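Local coordinates for DUF1780 domain-containing protein (Pseudomonas aeruginosa, PDB 1Y0K) that is of unknown function but belongs to a putative endonuclease family in the PD-(D/E)XK nuclease clan, at residues A116-T121 with L141-N146. Sequence-based numbering, arbitrary orientation.
Sequences ARLAPT and LLAFVN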
ATOM      1  N   ALA A 116      10.304  -5.301  -3.422  1.00 15.22           N
ATOM      2  CA  ALA A 116      11.567  -4.555  -3.397  1.00 15.18           C
ATOM      3  C   ALA A 116      11.433  -3.118  -3.911  1.00 14.96           C
ATOM      4  O   ALA A 116      12.261  -2.262  -3.612  1.00 15.08           O
ATOM      5  CB  ALA A 116      12.643  -5.310  -4.187  1.00 15.51           C
ATOM      6  N   ARG A 117      10.392  -2.856  -4.693  1.00 14.64           N
ATOM      7  CA  ARG A 117      10.125  -1.513  -5.196  1.00 14.40           C
ATOM      8  C   ARG A 117       9.837  -0.506  -4.076  1.00 14.61           C
ATOM      9  O   ARG A 117       9.930   0.704  -4.291  1.00 15.51           O
ATOM     10  CB  ARG A 117       8.964  -1.509  -6.191  1.00 14.18           C
ATOM     11  CG  ARG A 117       9.254  -2.201  -7.515  1.00 16.91           C
ATOM     12  CD  ARG A 117      10.310  -1.467  -8.336  1.00 20.89           C
ATOM     13  NE  ARG A 117      10.460  -2.068  -9.665  1.00 21.67           N
ATOM     14  CZ  ARG A 117       9.919  -1.571 -10.769  1.00 23.59           C
ATOM     15  NH1 ARG A 117       9.190  -0.457 -10.717  1.00 23.66           N
ATOM     16  NH2 ARG A 117      10.097  -2.188 -11.931  1.00 24.47           N
ATOM     17  N   LEU A 118       9.470  -1.016  -2.899  1.00 15.13           N
ATOM     18  CA  LEU A 118       9.175  -0.163  -1.748  1.00 15.18           C
ATOM     19  C   LEU A 118      10.446   0.326  -1.058  1.00 15.54           C
ATOM     20  O   LEU A 118      10.401   1.262  -0.243  1.00 15.59           O
ATOM     21  CB  LEU A 118       8.341  -0.933  -0.729  1.00 15.57           C
ATOM     22  CG  LEU A 118       6.827  -1.093  -0.894  1.00 17.47           C
ATOM     23  CD1 LEU A 118       6.402  -1.416  -2.298  1.00 20.33           C
ATOM     24  CD2 LEU A 118       6.323  -2.163   0.105  1.00 16.23           C
ATOM     25  N   ALA A 119      11.569  -0.314  -1.364  1.00 15.34           N
ATOM     26  CA  ALA A 119      12.774  -0.134  -0.541  1.00 15.93           C
ATOM     27  C   ALA A 119      13.334   1.296  -0.539  1.00 16.94           C
ATOM     28  O   ALA A 119      13.640   1.827   0.531  1.00 17.15           O
ATOM     29  CB  ALA A 119      13.846  -1.154  -0.918  1.00 16.34           C
ATOM     30  N   PRO A 120      13.486   1.925  -1.722  1.00 17.62           N
ATOM     31  CA  PRO A 120      14.073   3.270  -1.714  1.00 18.25           C
ATOM     32  C   PRO A 120      13.353   4.245  -0.777  1.00 18.61           C
ATOM     33  O   PRO A 120      13.997   4.920   0.036  1.00 17.93           O
ATOM     34  CB  PRO A 120      13.969   3.695  -3.180  1.00 18.67           C
ATOM     35  CG  PRO A 120      14.096   2.375  -3.920  1.00 19.18           C
ATOM     36  CD  PRO A 120      13.213   1.471  -3.103  1.00 18.08           C
ATOM     37  N   THR A 121      12.026   4.292  -0.863  1.00 18.23           N
ATOM     38  CA  THR A 121      11.250   5.206  -0.030  1.00 18.24           C
ATOM     39  C   THR A 121      11.283   4.786   1.439  1.00 17.58           C
ATOM     40  O   THR A 121      11.457   5.627   2.323  1.00 16.57           O
ATOM     41  CB  THR A 121       9.802   5.333  -0.565  1.00 18.49           C
ATOM     42  OG1 THR A 121       9.856   5.958  -1.852  1.00 20.63           O
ATOM     43  CG2 THR A 121       8.956   6.204   0.346  1.00 19.08           C
ATOM     44  N   LEU A 141       2.695   1.382   7.986  1.00 12.66           N
ATOM     45  CA  LEU A 141       3.031   1.849   6.646  1.00 11.93           C
ATOM     46  C   LEU A 141       2.065   1.262   5.625  1.00 11.62           C
ATOM     47  O   LEU A 141       1.708   0.085   5.705  1.00 11.37           O
ATOM     48  CB  LEU A 141       4.479   1.489   6.289  1.00 12.35           C
ATOM     49  CG  LEU A 141       5.580   2.429   6.831  1.00 14.37           C
ATOM     50  CD1 LEU A 141       5.778   3.579   5.893  1.00 16.25           C
ATOM     51  CD2 LEU A 141       5.313   2.966   8.252  1.00 16.64           C
ATOM     52  N   LEU A 142       1.649   2.098   4.679  1.00 11.28           N
ATOM     53  CA  LEU A 142       0.699   1.695   3.638  1.00 11.17           C
ATOM     54  C   LEU A 142       1.144   2.260   2.297  1.00 11.31           C
ATOM     55  O   LEU A 142       1.100   3.475   2.083  1.00 11.49           O
ATOM     56  CB  LEU A 142      -0.718   2.173   3.975  1.00 10.82           C
ATOM     57  CG  LEU A 142      -1.824   1.828   2.973  1.00 11.52           C
ATOM     58  CD1 LEU A 142      -1.933   0.302   2.774  1.00 12.02           C
ATOM     59  CD2 LEU A 142      -3.168   2.419   3.431  1.00 12.15           C
ATOM     60  N   ALA A 143       1.598   1.372   1.411  1.00 11.63           N
ATOM     61  CA  ALA A 143       2.081   1.782   0.090  1.00 11.90           C
ATOM     62  C   ALA A 143       0.969   1.640  -0.923  1.00 12.36           C
ATOM     63  O   ALA A 143       0.353   0.570  -1.002  1.00 12.32           O
ATOM     64  CB  ALA A 143       3.260   0.892  -0.343  1.00 12.82           C
ATOM     65  N   PHE A 144       0.707   2.696  -1.700  1.00 12.10           N
ATOM     66  CA  PHE A 144      -0.140   2.549  -2.891  1.00 12.32           C
ATOM     67  C   PHE A 144       0.790   2.299  -4.076  1.00 12.90           C
ATOM     68  O   PHE A 144       1.601   3.157  -4.437  1.00 12.52           O
ATOM     69  CB  PHE A 144      -1.028   3.772  -3.136  1.00 12.95           C
ATOM     70  CG  PHE A 144      -1.929   3.611  -4.329  1.00 12.18           C
ATOM     71  CD1 PHE A 144      -3.150   2.955  -4.192  1.00 14.67           C
ATOM     72  CD2 PHE A 144      -1.550   4.085  -5.582  1.00 15.51           C
ATOM     73  CE1 PHE A 144      -3.994   2.774  -5.292  1.00 16.04           C
ATOM     74  CE2 PHE A 144      -2.396   3.910  -6.692  1.00 15.14           C
ATOM     75  CZ  PHE A 144      -3.612   3.250  -6.539  1.00 15.01           C
ATOM     76  N   VAL A 145       0.698   1.093  -4.622  1.00 13.84           N
ATOM     77  CA  VAL A 145       1.604   0.617  -5.649  1.00 14.93           C
ATOM     78  C   VAL A 145       0.877   0.550  -7.003  1.00 15.59           C
ATOM     79  O   VAL A 145      -0.113  -0.175  -7.165  1.00 15.33           O
ATOM     80  CB  VAL A 145       2.209  -0.767  -5.277  1.00 15.37           C
ATOM     81  CG1 VAL A 145       3.282  -1.173  -6.302  1.00 16.30           C
ATOM     82  CG2 VAL A 145       2.816  -0.734  -3.884  1.00 16.66           C
ATOM     83  N   ASN A 146       1.393   1.297  -7.974  1.00 16.57           N
ATOM     84  CA  ASN A 146       0.761   1.396  -9.283  1.00 17.80           C
ATOM     85  C   ASN A 146       1.804   1.651 -10.365  1.00 18.71           C
ATOM     86  O   ASN A 146       2.310   2.755 -10.501  1.00 18.42           O
ATOM     87  CB  ASN A 146      -0.311   2.491  -9.289  1.00 17.78           C
ATOM     88  CG  ASN A 146      -1.095   2.522 -10.585  1.00 19.72           C
ATOM     89  OD1 ASN A 146      -1.540   1.479 -11.078  1.00 20.14           O
ATOM     90  ND2 ASN A 146      -1.252   3.710 -11.155  1.00 19.92           N
TER
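L118 reaches from a turn onto A143 and V145, both on the same face of strand 140-146. L118 CB is still 5.4 Å from A143 CB. With CG set anti to the carbonyl carbon (chi1 -81°), the chain heads for the sheet, and CG comes to 4.1 Å from A143 CB. Beyond CG the branches part. CD1 swings along the strand to V145 and meets the CG2 methyl at 4.0 Å, the two side chains crossing at about a right angle. CD2 turns away from V145 and lies 4.3 Å from A143 CB, as near as CD1. L118 also touches M174 on neighbouring strand 171-175. The backbone behind L118 is a type I turn from A116 to A119, closed by A119 N to A116 O at 3.1 Å; it links helix 111-116 to helix 119-132 over the central mixed sheet. F70 on the other adjacent strand touches A143 and T121, while L142 and F144 point to the opposite face and pack on helix 26-40. Such a sheet between helices fits the PD-(D/E)XK clan. With methyl and methine groups alone meeting, the contact rests on buried apolar surface and van der Waals fit, without polar bonds to fix its direction.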